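Local coordinates for protein putative transcriptional regulator (PDB 3R0A) that is a putative transcriptional regulator that probably binds DNA through a winged helix-turn-helix domain and is found as a two-chain assembly, at residues M32-T45 with V85-R97. Numbering follows the deposited sequence.
Sequences MKSFLNEPDRWIDT and VYIYKIYSKNQIR
Ile90 drives its CD1 methyl into helix 26-37, 3.5 Å from Phe35 CB and 3.6 Å from Leu36 CG, where the second strand of the wing in this winged-helix fold meets the helical core. A branched aliphatic suits the spot: CG1, anti to the backbone N (chi1 -164°), carries CD1 to the helix, while CG2 turns to the Phe35 and Pro39 carbonyls. Beside it the Phe35 ring sets its edge on Tyr88 O and its CZ against Tyr88 CB; Leu48 and Val63 of the neighbouring helices also touch the Phe35 side chain, completing a tight apolar core. The loop after the helix then pairs with strand 84-90 at a single antiparallel hydrogen-bonded pair, Ile43 with Tyr88, whose Tyr88 N to Ile43 O bond, 2.9 Å long, lies in the carbonyl plane.

The outer side is looser and wetter: one water links Pro39 O to Ile90 O, and another joins Thr45 N to Tyr86 O, both bridging backbones that do not bond directly there. The partly exposed flank is nonetheless close-packed. Lysine fits because its methylenes are apolar: CG runs along the Arg41 and Pro39 carbonyls, and Lys89 CB sits 3.5 Å from the centroid of the Trp42 six-membered ring, only 8° off the normal.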
loop_
_atom_site.group_PDB
_atom_site.type_symbol
_atom_site.label_atom_id
_atom_site.label_comp_id
_atom_site.label_asym_id
_atom_site.label_seq_id
_atom_site.Cartn_x
_atom_site.Cartn_y
_atom_site.Cartn_z
HETATM N N MSE B 32 -9.886 5.800 -21.180
HETATM C CA MSE B 32 -10.580 6.298 -19.994
HETATM C C MSE B 32 -10.450 7.824 -19.885
HETATM O O MSE B 32 -11.439 8.489 -19.546
HETATM C CB MSE B 32 -10.040 5.663 -18.720
HETATM C CG MSE B 32 -10.807 6.021 -17.440
HETATM SE SE MSE B 32 -9.977 4.999 -16.015
HETATM C CE MSE B 32 -11.469 4.661 -14.919
ATOM N N LYS B 33 -9.242 8.350 -20.167
ATOM C CA LYS B 33 -8.946 9.802 -20.085
ATOM C C LYS B 33 -9.843 10.547 -21.079
ATOM O O LYS B 33 -10.412 11.587 -20.737
ATOM C CB LYS B 33 -7.474 10.148 -20.407
ATOM C CG LYS B 33 -6.378 9.500 -19.560
ATOM C CD LYS B 33 -6.042 10.230 -18.257
ATOM C CE LYS B 33 -4.802 11.132 -18.369
ATOM N NZ LYS B 33 -3.658 10.469 -19.063
ATOM N N SER B 34 -9.966 9.993 -22.292
ATOM C CA SER B 34 -10.846 10.521 -23.323
ATOM C C SER B 34 -12.298 10.730 -22.884
ATOM O O SER B 34 -12.932 11.723 -23.259
ATOM C CB SER B 34 -10.823 9.609 -24.536
ATOM O OG SER B 34 -10.128 10.235 -25.596
ATOM N N PHE B 35 -12.821 9.772 -22.120
ATOM C CA PHE B 35 -14.167 9.860 -21.586
ATOM C C PHE B 35 -14.186 10.928 -20.501
ATOM O O PHE B 35 -15.092 11.767 -20.460
ATOM C CB PHE B 35 -14.609 8.521 -20.999
ATOM C CG PHE B 35 -15.210 7.574 -21.996
ATOM C CD1 PHE B 35 -14.468 6.522 -22.510
ATOM C CD2 PHE B 35 -16.532 7.716 -22.416
ATOM C CE1 PHE B 35 -15.049 5.618 -23.429
ATOM C CE2 PHE B 35 -17.109 6.820 -23.324
ATOM C CZ PHE B 35 -16.367 5.780 -23.837
ATOM N N LEU B 36 -13.166 10.879 -19.633
ATOM C CA LEU B 36 -13.018 11.828 -18.528
ATOM C C LEU B 36 -12.905 13.288 -18.984
ATOM O O LEU B 36 -13.422 14.189 -18.334
ATOM C CB LEU B 36 -11.818 11.441 -17.647
ATOM C CG LEU B 36 -12.061 10.272 -16.667
ATOM C CD1 LEU B 36 -10.801 9.924 -15.914
ATOM C CD2 LEU B 36 -13.182 10.567 -15.688
ATOM N N ASN B 37 -12.223 13.490 -20.107
ATOM C CA ASN B 37 -12.027 14.793 -20.714
ATOM C C ASN B 37 -13.326 15.392 -21.293
ATOM O O ASN B 37 -13.430 16.607 -21.434
ATOM C CB ASN B 37 -10.939 14.671 -21.788
ATOM C CG ASN B 37 -10.577 15.990 -22.409
ATOM O OD1 ASN B 37 -10.111 16.906 -21.729
ATOM N ND2 ASN B 37 -10.790 16.100 -23.717
ATOM N N GLU B 38 -14.299 14.529 -21.630
ATOM C CA GLU B 38 -15.676 14.945 -21.963
ATOM C C GLU B 38 -16.725 14.160 -21.142
ATOM O O GLU B 38 -17.376 13.254 -21.657
ATOM C CB GLU B 38 -15.954 14.816 -23.472
ATOM C CG GLU B 38 -15.125 15.742 -24.365
ATOM C CD GLU B 38 -15.303 15.427 -25.839
ATOM O OE1 GLU B 38 -16.446 15.216 -26.291
ATOM O OE2 GLU B 38 -14.296 15.389 -26.563
ATOM N N PRO B 39 -16.894 14.513 -19.855
ATOM C CA PRO B 39 -17.683 13.703 -18.920
ATOM C C PRO B 39 -19.131 13.434 -19.346
ATOM O O PRO B 39 -19.675 12.367 -19.024
ATOM C CB PRO B 39 -17.666 14.541 -17.639
ATOM C CG PRO B 39 -17.367 15.937 -18.116
ATOM C CD PRO B 39 -16.404 15.751 -19.226
ATOM N N ASP B 40 -19.740 14.383 -20.063
ATOM C CA ASP B 40 -21.190 14.367 -20.310
ATOM C C ASP B 40 -21.574 13.682 -21.612
ATOM O O ASP B 40 -22.754 13.408 -21.850
ATOM C CB ASP B 40 -21.743 15.794 -20.339
ATOM C CG ASP B 40 -21.606 16.507 -19.008
ATOM O OD1 ASP B 40 -21.720 15.839 -17.945
ATOM O OD2 ASP B 40 -21.389 17.747 -19.037
ATOM N N ARG B 41 -20.578 13.417 -22.449
ATOM C CA ARG B 41 -20.812 12.886 -23.781
ATOM C C ARG B 41 -21.149 11.406 -23.775
ATOM O O ARG B 41 -20.683 10.643 -22.933
ATOM C CB ARG B 41 -19.604 13.126 -24.685
ATOM C CG ARG B 41 -19.979 13.422 -26.141
ATOM C CD ARG B 41 -20.093 14.939 -26.445
ATOM N NE ARG B 41 -21.008 15.211 -27.569
ATOM C CZ ARG B 41 -22.143 15.915 -27.484
ATOM N NH1 ARG B 41 -22.524 16.451 -26.329
ATOM N NH2 ARG B 41 -22.896 16.099 -28.556
ATOM N N TRP B 42 -21.992 11.030 -24.725
ATOM C CA TRP B 42 -22.165 9.650 -25.108
ATOM C C TRP B 42 -21.422 9.480 -26.430
ATOM O O TRP B 42 -21.732 10.143 -27.450
ATOM C CB TRP B 42 -23.638 9.335 -25.274
ATOM C CG TRP B 42 -24.405 9.221 -23.990
ATOM C CD1 TRP B 42 -25.109 10.213 -23.365
ATOM C CD2 TRP B 42 -24.604 8.032 -23.206
ATOM N NE1 TRP B 42 -25.717 9.719 -22.233
ATOM C CE2 TRP B 42 -25.425 8.383 -22.113
ATOM C CE3 TRP B 42 -24.155 6.705 -23.317
ATOM C CZ2 TRP B 42 -25.816 7.455 -21.134
ATOM C CZ3 TRP B 42 -24.531 5.778 -22.329
ATOM C CH2 TRP B 42 -25.359 6.157 -21.264
ATOM N N ILE B 43 -20.420 8.610 -26.404
ATOM C CA ILE B 43 -19.535 8.413 -27.544
ATOM C C ILE B 43 -19.577 6.939 -27.920
ATOM O O ILE B 43 -19.881 6.075 -27.081
ATOM C CB ILE B 43 -18.077 8.898 -27.225
ATOM C CG1 ILE B 43 -18.102 10.283 -26.546
ATOM C CG2 ILE B 43 -17.195 8.922 -28.487
ATOM C CD1 ILE B 43 -16.856 10.620 -25.708
ATOM N N ASP B 44 -19.325 6.661 -29.192
ATOM C CA ASP B 44 -19.187 5.286 -29.644
ATOM C C ASP B 44 -17.747 5.006 -30.033
ATOM O O ASP B 44 -16.918 5.916 -30.130
ATOM C CB ASP B 44 -20.154 4.962 -30.788
ATOM C CG ASP B 44 -20.090 5.970 -31.910
ATOM O OD1 ASP B 44 -18.987 6.190 -32.460
ATOM O OD2 ASP B 44 -21.149 6.541 -32.242
ATOM N N THR B 45 -17.460 3.732 -30.242
ATOM C CA THR B 45 -16.106 3.277 -30.521
ATOM C C THR B 45 -15.595 3.702 -31.899
ATOM O O THR B 45 -14.387 3.916 -32.069
ATOM C CB THR B 45 -16.006 1.771 -30.371
ATOM O OG1 THR B 45 -17.001 1.152 -31.196
ATOM C CG2 THR B 45 -16.247 1.399 -28.920
ATOM N N VAL B 85 -25.867 0.482 -32.293
ATOM C CA VAL B 85 -24.475 0.772 -31.987
ATOM C C VAL B 85 -24.415 1.147 -30.484
ATOM O O VAL B 85 -25.142 2.042 -30.024
ATOM C CB VAL B 85 -23.966 1.900 -32.922
ATOM C CG1 VAL B 85 -24.909 3.073 -32.876
ATOM C CG2 VAL B 85 -22.543 2.326 -32.606
ATOM N N TYR B 86 -23.594 0.425 -29.716
ATOM C CA TYR B 86 -23.442 0.687 -28.285
ATOM C C TYR B 86 -22.840 2.049 -28.131
ATOM O O TYR B 86 -21.935 2.415 -28.860
ATOM C CB TYR B 86 -22.517 -0.312 -27.620
ATOM C CG TYR B 86 -23.078 -1.694 -27.409
ATOM C CD1 TYR B 86 -24.259 -1.904 -26.671
ATOM C CD2 TYR B 86 -22.410 -2.806 -27.919
ATOM C CE1 TYR B 86 -24.751 -3.171 -26.472
ATOM C CE2 TYR B 86 -22.897 -4.085 -27.718
ATOM C CZ TYR B 86 -24.056 -4.263 -27.006
ATOM O OH TYR B 86 -24.522 -5.566 -26.828
ATOM N N ILE B 87 -23.367 2.825 -27.211
ATOM C CA ILE B 87 -22.698 4.084 -26.827
ATOM C C ILE B 87 -22.388 4.105 -25.326
ATOM O O ILE B 87 -23.134 3.524 -24.545
ATOM C CB ILE B 87 -23.500 5.341 -27.232
ATOM C CG1 ILE B 87 -24.974 5.189 -26.844
ATOM C CG2 ILE B 87 -23.270 5.661 -28.733
ATOM C CD1 ILE B 87 -25.797 6.512 -26.957
ATOM N N TYR B 88 -21.310 4.792 -24.942
ATOM C CA TYR B 88 -20.801 4.752 -23.560
ATOM C C TYR B 88 -20.672 6.112 -22.925
ATOM O O TYR B 88 -20.321 7.084 -23.588
ATOM C CB TYR B 88 -19.441 4.050 -23.518
ATOM C CG TYR B 88 -19.469 2.696 -24.167
ATOM C CD1 TYR B 88 -19.676 1.550 -23.400
ATOM C CD2 TYR B 88 -19.306 2.553 -25.560
ATOM C CE1 TYR B 88 -19.698 0.304 -23.980
ATOM C CE2 TYR B 88 -19.355 1.302 -26.153
ATOM C CZ TYR B 88 -19.549 0.185 -25.348
ATOM O OH TYR B 88 -19.586 -1.073 -25.880
ATOM N N LYS B 89 -20.977 6.189 -21.636
ATOM C CA LYS B 89 -20.757 7.439 -20.879
ATOM C C LYS B 89 -20.020 7.131 -19.565
ATOM O O LYS B 89 -20.381 6.221 -18.830
ATOM C CB LYS B 89 -22.069 8.226 -20.665
ATOM C CG LYS B 89 -21.909 9.661 -20.133
ATOM C CD LYS B 89 -22.389 9.826 -18.680
ATOM C CE LYS B 89 -23.868 10.199 -18.594
ATOM N NZ LYS B 89 -24.010 11.674 -18.407
ATOM N N ILE B 90 -18.950 7.872 -19.306
ATOM C CA ILE B 90 -18.150 7.609 -18.107
ATOM C C ILE B 90 -18.990 7.916 -16.863
ATOM O O ILE B 90 -19.693 8.911 -16.839
ATOM C CB ILE B 90 -16.788 8.357 -18.136
ATOM C CG1 ILE B 90 -15.832 7.763 -17.091
ATOM C CG2 ILE B 90 -16.963 9.924 -18.050
ATOM C CD1 ILE B 90 -14.412 7.689 -17.556
ATOM N N TYR B 91 -18.976 7.024 -15.874
ATOM C CA TYR B 91 -19.601 7.324 -14.586
ATOM C C TYR B 91 -18.935 8.505 -13.859
ATOM O O TYR B 91 -17.851 8.939 -14.227
ATOM C CB TYR B 91 -19.574 6.097 -13.687
ATOM C CG TYR B 91 -20.609 5.042 -14.014
ATOM C CD1 TYR B 91 -21.971 5.343 -14.042
ATOM C CD2 TYR B 91 -20.219 3.727 -14.266
ATOM C CE1 TYR B 91 -22.904 4.355 -14.325
ATOM C CE2 TYR B 91 -21.135 2.739 -14.549
ATOM C CZ TYR B 91 -22.474 3.051 -14.579
ATOM O OH TYR B 91 -23.380 2.052 -14.869
ATOM N N SER B 92 -19.612 9.037 -12.841
ATOM C CA SER B 92 -19.085 10.152 -12.028
ATOM C C SER B 92 -17.689 9.865 -11.461
ATOM O O SER B 92 -17.301 8.704 -11.255
ATOM C CB SER B 92 -20.025 10.435 -10.866
ATOM O OG SER B 92 -20.135 9.273 -10.054
ATOM N N LYS B 93 -16.948 10.938 -11.198
ATOM C CA LYS B 93 -15.616 10.862 -10.593
ATOM C C LYS B 93 -15.619 10.103 -9.240
ATOM O O LYS B 93 -14.559 9.858 -8.643
ATOM C CB LYS B 93 -15.056 12.283 -10.420
ATOM C CG LYS B 93 -14.929 13.110 -11.728
ATOM C CD LYS B 93 -16.268 13.755 -12.165
ATOM C CE LYS B 93 -16.107 14.646 -13.403
ATOM N NZ LYS B 93 -15.684 16.060 -13.057
ATOM N N ASN B 94 -16.807 9.679 -8.811
ATOM C CA ASN B 94 -17.063 9.263 -7.439
ATOM C C ASN B 94 -17.520 7.825 -7.291
ATOM O O ASN B 94 -17.218 7.153 -6.289
ATOM C CB ASN B 94 -18.148 10.169 -6.848
ATOM C CG ASN B 94 -17.914 10.471 -5.405
ATOM O OD1 ASN B 94 -17.062 11.302 -5.063
ATOM N ND2 ASN B 94 -18.656 9.791 -4.535
ATOM N N GLN B 95 -18.294 7.366 -8.270
ATOM C CA GLN B 95 -18.641 5.958 -8.354
ATOM C C GLN B 95 -17.330 5.191 -8.543
ATOM O O GLN B 95 -17.223 4.009 -8.219
ATOM C CB GLN B 95 -19.566 5.720 -9.553
ATOM C CG GLN B 95 -20.982 6.328 -9.441
ATOM C CD GLN B 95 -21.941 5.816 -10.530
ATOM O OE1 GLN B 95 -22.775 6.566 -11.050
ATOM N NE2 GLN B 95 -21.815 4.535 -10.877
ATOM N N ILE B 96 -16.335 5.919 -9.040
ATOM C CA ILE B 96 -15.101 5.377 -9.534
ATOM C C ILE B 96 -14.038 5.395 -8.432
ATOM O O ILE B 96 -13.298 4.418 -8.249
ATOM C CB ILE B 96 -14.683 6.158 -10.815
ATOM C CG1 ILE B 96 -15.558 5.683 -11.997
ATOM C CG2 ILE B 96 -13.190 6.039 -11.109
ATOM C CD1 ILE B 96 -15.562 6.610 -13.205
ATOM N N ARG B 97 -13.974 6.508 -7.713
ATOM C CA ARG B 97 -13.174 6.620 -6.525
ATOM C C ARG B 97 -13.454 5.377 -5.672
ATOM O O ARG B 97 -12.542 4.673 -5.261
ATOM C CB ARG B 97 -13.558 7.929 -5.820
ATOM C CG ARG B 97 -13.189 8.072 -4.339
ATOM C CD ARG B 97 -14.295 8.811 -3.566
ATOM N NE ARG B 97 -14.280 8.446 -2.145
ATOM C CZ ARG B 97 -15.281 8.628 -1.282
ATOM N NH1 ARG B 97 -16.430 9.182 -1.665
ATOM N NH2 ARG B 97 -15.128 8.242 -0.019
HETATM O O HOH W 1 -18.317 10.227 -21.141
HETATM O O HOH W 2 -19.604 11.767 -16.422
HETATM O O HOH W 3 -19.534 1.525 -30.456
#